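Local atomic coordinates of putative carboxymuconolactone decarboxylase (Burkholderia xenovorans, PDB entry 2QEU), a protein that belongs to the carboxymuconolactone decarboxylase family and may have peroxiredoxin activity, although its actual reaction and substrate are not established. Residues Glu104-Gly109 / Arg123-Phe128. Sequence-based numbering, arbitrary orientation.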
ATOM      1  N   GLU B 104      -2.509 -16.548  16.666  1.00  5.58           N
ATOM      2  CA  GLU B 104      -2.027 -15.413  17.471  1.00  7.32           C
ATOM      3  C   GLU B 104      -1.208 -14.425  16.629  1.00  7.96           C
ATOM      4  O   GLU B 104      -1.348 -13.236  16.807  1.00  7.91           O
ATOM      5  CB  GLU B 104      -1.242 -15.887  18.705  1.00  9.55           C
ATOM      6  CG  GLU B 104      -2.132 -16.579  19.746  1.00  8.07           C
ATOM      7  CD  GLU B 104      -1.395 -16.911  21.069  1.00  9.67           C
ATOM      8  OE1 GLU B 104      -0.328 -16.311  21.293  1.00 14.61           O
ATOM      9  OE2 GLU B 104      -1.920 -17.683  21.911  1.00 10.82           O
ATOM     10  N   GLY B 105      -0.356 -14.951  15.738  1.00  6.57           N
ATOM     11  CA  GLY B 105       0.482 -14.123  14.903  1.00  8.39           C
ATOM     12  C   GLY B 105      -0.296 -13.332  13.894  1.00  5.71           C
ATOM     13  O   GLY B 105      -0.071 -12.139  13.693  1.00  8.04           O
ATOM     14  N   ILE B 106      -1.205 -14.035  13.195  1.00  7.93           N
ATOM     15  CA  ILE B 106      -2.032 -13.412  12.179  1.00  6.89           C
ATOM     16  C   ILE B 106      -2.871 -12.266  12.728  1.00  7.37           C
ATOM     17  O   ILE B 106      -3.034 -11.217  12.095  1.00  7.44           O
ATOM     18  CB  ILE B 106      -2.910 -14.420  11.404  1.00  5.49           C
ATOM     19  CG1 ILE B 106      -2.008 -15.312  10.577  1.00  7.04           C
ATOM     20  CG2 ILE B 106      -3.906 -13.707  10.452  1.00  6.27           C
ATOM     21  CD1 ILE B 106      -2.735 -16.570   9.973  1.00  6.87           C
ATOM     22  N   LEU B 107      -3.466 -12.456  13.894  1.00  5.35           N
ATOM     23  CA  LEU B 107      -4.272 -11.405  14.518  1.00  6.38           C
ATOM     24  C   LEU B 107      -3.551 -10.094  14.666  1.00  6.77           C
ATOM     25  O   LEU B 107      -4.136  -9.025  14.609  1.00  7.02           O
ATOM     26  CB  LEU B 107      -4.837 -11.892  15.848  1.00  6.26           C
ATOM     27  CG  LEU B 107      -5.841 -13.067  15.811  1.00  8.77           C
ATOM     28  CD1 LEU B 107      -6.132 -13.552  17.250  1.00  8.24           C
ATOM     29  CD2 LEU B 107      -7.141 -12.543  15.121  1.00  9.40           C
ATOM     30  N   LEU B 108      -2.236 -10.162  14.911  1.00  5.61           N
ATOM     31  CA  LEU B 108      -1.443  -8.933  15.154  1.00  6.29           C
ATOM     32  C   LEU B 108      -1.449  -8.033  13.930  1.00  5.70           C
ATOM     33  O   LEU B 108      -1.349  -6.801  14.038  1.00  7.89           O
ATOM     34  CB  LEU B 108      -0.002  -9.315  15.549  1.00  7.09           C
ATOM     35  CG  LEU B 108       0.138 -10.066  16.878  1.00  7.28           C
ATOM     36  CD1 LEU B 108       1.574 -10.646  17.074  1.00  7.53           C
ATOM     37  CD2 LEU B 108      -0.319  -9.303  18.117  1.00  9.77           C
ATOM     38  N   GLY B 109      -1.636  -8.619  12.741  1.00  5.75           N
ATOM     39  CA  GLY B 109      -1.822  -7.795  11.531  1.00  9.27           C
ATOM     40  C   GLY B 109      -2.958  -6.802  11.601  1.00  8.85           C
ATOM     41  O   GLY B 109      -2.875  -5.757  10.945  1.00  8.79           O
ATOM     42  N   ARG B 123      -7.094 -14.990   7.041  1.00  8.13           N
ATOM     43  CA  ARG B 123      -7.944 -16.068   7.525  1.00  7.73           C
ATOM     44  C   ARG B 123      -7.850 -17.329   6.661  1.00  8.54           C
ATOM     45  O   ARG B 123      -8.154 -18.429   7.139  1.00  9.29           O
ATOM     46  CB  ARG B 123      -9.372 -15.597   7.684  1.00  8.03           C
ATOM     47  CG  ARG B 123     -10.084 -15.268   6.398  1.00  6.93           C
ATOM     48  CD  ARG B 123     -11.457 -14.706   6.712  1.00  8.46           C
ATOM     49  NE  ARG B 123     -12.257 -14.412   5.536  1.00 10.63           N
ATOM     50  CZ  ARG B 123     -13.174 -15.223   5.026  1.00 14.43           C
ATOM     51  NH1 ARG B 123     -13.406 -16.428   5.549  1.00 13.19           N
ATOM     52  NH2 ARG B 123     -13.862 -14.812   3.989  1.00 18.43           N
ATOM     53  N   LYS B 124      -7.444 -17.182   5.392  1.00 10.19           N
ATOM     54  CA  LYS B 124      -7.315 -18.383   4.521  1.00 10.46           C
ATOM     55  C   LYS B 124      -6.204 -19.328   5.049  1.00  7.05           C
ATOM     56  O   LYS B 124      -6.280 -20.587   4.929  1.00  8.16           O
ATOM     57  CB  LYS B 124      -6.986 -17.927   3.108  1.00 12.53           C
ATOM     58  CG  LYS B 124      -8.002 -17.020   2.425  1.00 13.46           C
ATOM     59  CD  LYS B 124      -7.565 -16.654   1.002  1.00 15.67           C
ATOM     60  CE  LYS B 124      -8.741 -16.052   0.236  1.00 21.41           C
ATOM     61  NZ  LYS B 124      -8.324 -15.504  -1.049  1.00 29.09           N
ATOM     62  N   ALA B 125      -5.185 -18.740   5.662  1.00  6.39           N
ATOM     63  CA  ALA B 125      -4.105 -19.505   6.309  1.00  7.55           C
ATOM     64  C   ALA B 125      -4.660 -20.371   7.435  1.00  9.24           C
ATOM     65  O   ALA B 125      -4.215 -21.494   7.611  1.00  7.95           O
ATOM     66  CB  ALA B 125      -2.974 -18.531   6.824  1.00  9.13           C
ATOM     67  N   VAL B 126      -5.624 -19.832   8.185  1.00  8.15           N
ATOM     68  CA  VAL B 126      -6.219 -20.517   9.322  1.00  8.73           C
ATOM     69  C   VAL B 126      -7.123 -21.650   8.836  1.00 10.13           C
ATOM     70  O   VAL B 126      -7.084 -22.776   9.353  1.00 11.74           O
ATOM     71  CB  VAL B 126      -6.958 -19.529  10.255  1.00  8.23           C
ATOM     72  CG1 VAL B 126      -7.660 -20.307  11.440  1.00  8.84           C
ATOM     73  CG2 VAL B 126      -5.965 -18.473  10.819  1.00  7.99           C
ATOM     74  N   THR B 127      -7.928 -21.355   7.822  1.00  9.30           N
ATOM     75  CA  THR B 127      -8.777 -22.370   7.186  1.00  9.89           C
ATOM     76  C   THR B 127      -7.934 -23.591   6.733  1.00  9.28           C
ATOM     77  O   THR B 127      -8.253 -24.758   7.033  1.00 11.64           O
ATOM     78  CB  THR B 127      -9.518 -21.814   5.996  1.00 14.42           C
ATOM     79  OG1 THR B 127     -10.343 -20.735   6.432  1.00 10.70           O
ATOM     80  CG2 THR B 127     -10.390 -22.915   5.306  1.00 16.40           C
ATOM     81  N   PHE B 128      -6.858 -23.307   6.013  1.00  9.59           N
ATOM     82  CA  PHE B 128      -5.885 -24.319   5.637  1.00  9.95           C
ATOM     83  C   PHE B 128      -5.291 -25.033   6.852  1.00  9.08           C
ATOM     84  O   PHE B 128      -5.216 -26.278   6.848  1.00  9.92           O
ATOM     85  CB  PHE B 128      -4.767 -23.710   4.763  1.00  8.55           C
ATOM     86  CG  PHE B 128      -3.597 -24.646   4.530  1.00  7.80           C
ATOM     87  CD1 PHE B 128      -3.661 -25.655   3.588  1.00 11.07           C
ATOM     88  CD2 PHE B 128      -2.443 -24.518   5.279  1.00  6.81           C
ATOM     89  CE1 PHE B 128      -2.574 -26.507   3.385  1.00  9.00           C
ATOM     90  CE2 PHE B 128      -1.383 -25.339   5.097  1.00 10.31           C
ATOM     91  CZ  PHE B 128      -1.446 -26.356   4.164  1.00 10.40           C
TER
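The carbonyl oxygen of Arg123 is gripped by Thr127 N at 3.0 Å and, weakly, by Val126 N, in the helical turn that presents Val126 and Ala125 to Ile106. Here two helices of the all-helical AhpD-like fold, 99-113 and 122-137, pack against each other through apolar side chains, while the backbone hydrogen bonds, such as Phe128 N to Lys124 O, run inside each helix. The backbones come closest at Ile106 CA and Arg123 CA, 8.0 Å apart, a gap that an isoleucine side chain can span. Ile106 carries its CG1 branch opposite the carbonyl carbon (chi1 -67°), and the nearly extended chi2 of 168° pushes CD1 out to the neighbouring helix. That methyl reaches Ala125 CB at 3.7 Å and Val126 CG2 at 3.8 Å, so it rests over the groove between these two side chains. Ala125 is short enough to take the isoleucine tip. Val126 meets Ile106 askew and adds beta-branched bulk: CG2, the methyl beside its own backbone N, does the touching. Ala125 also lies against Ile85 and Thr89 of helix 82-94, Trp118 of helix 116-119 packs on both Ile106 and Val126, and Tyr38 of a third subunit lies against Val126. Arg123, whose CB points away from 104-109, suits the subunit boundary: its long side chain forms a salt bridge with Glu30 of that third subunit, while its NE bonds to Gly119 O. Glu104 spans a different interface, its OE1 and OE2 accepting the backbone N-H groups of Leu63 and Lys62, respectively, of a second subunit.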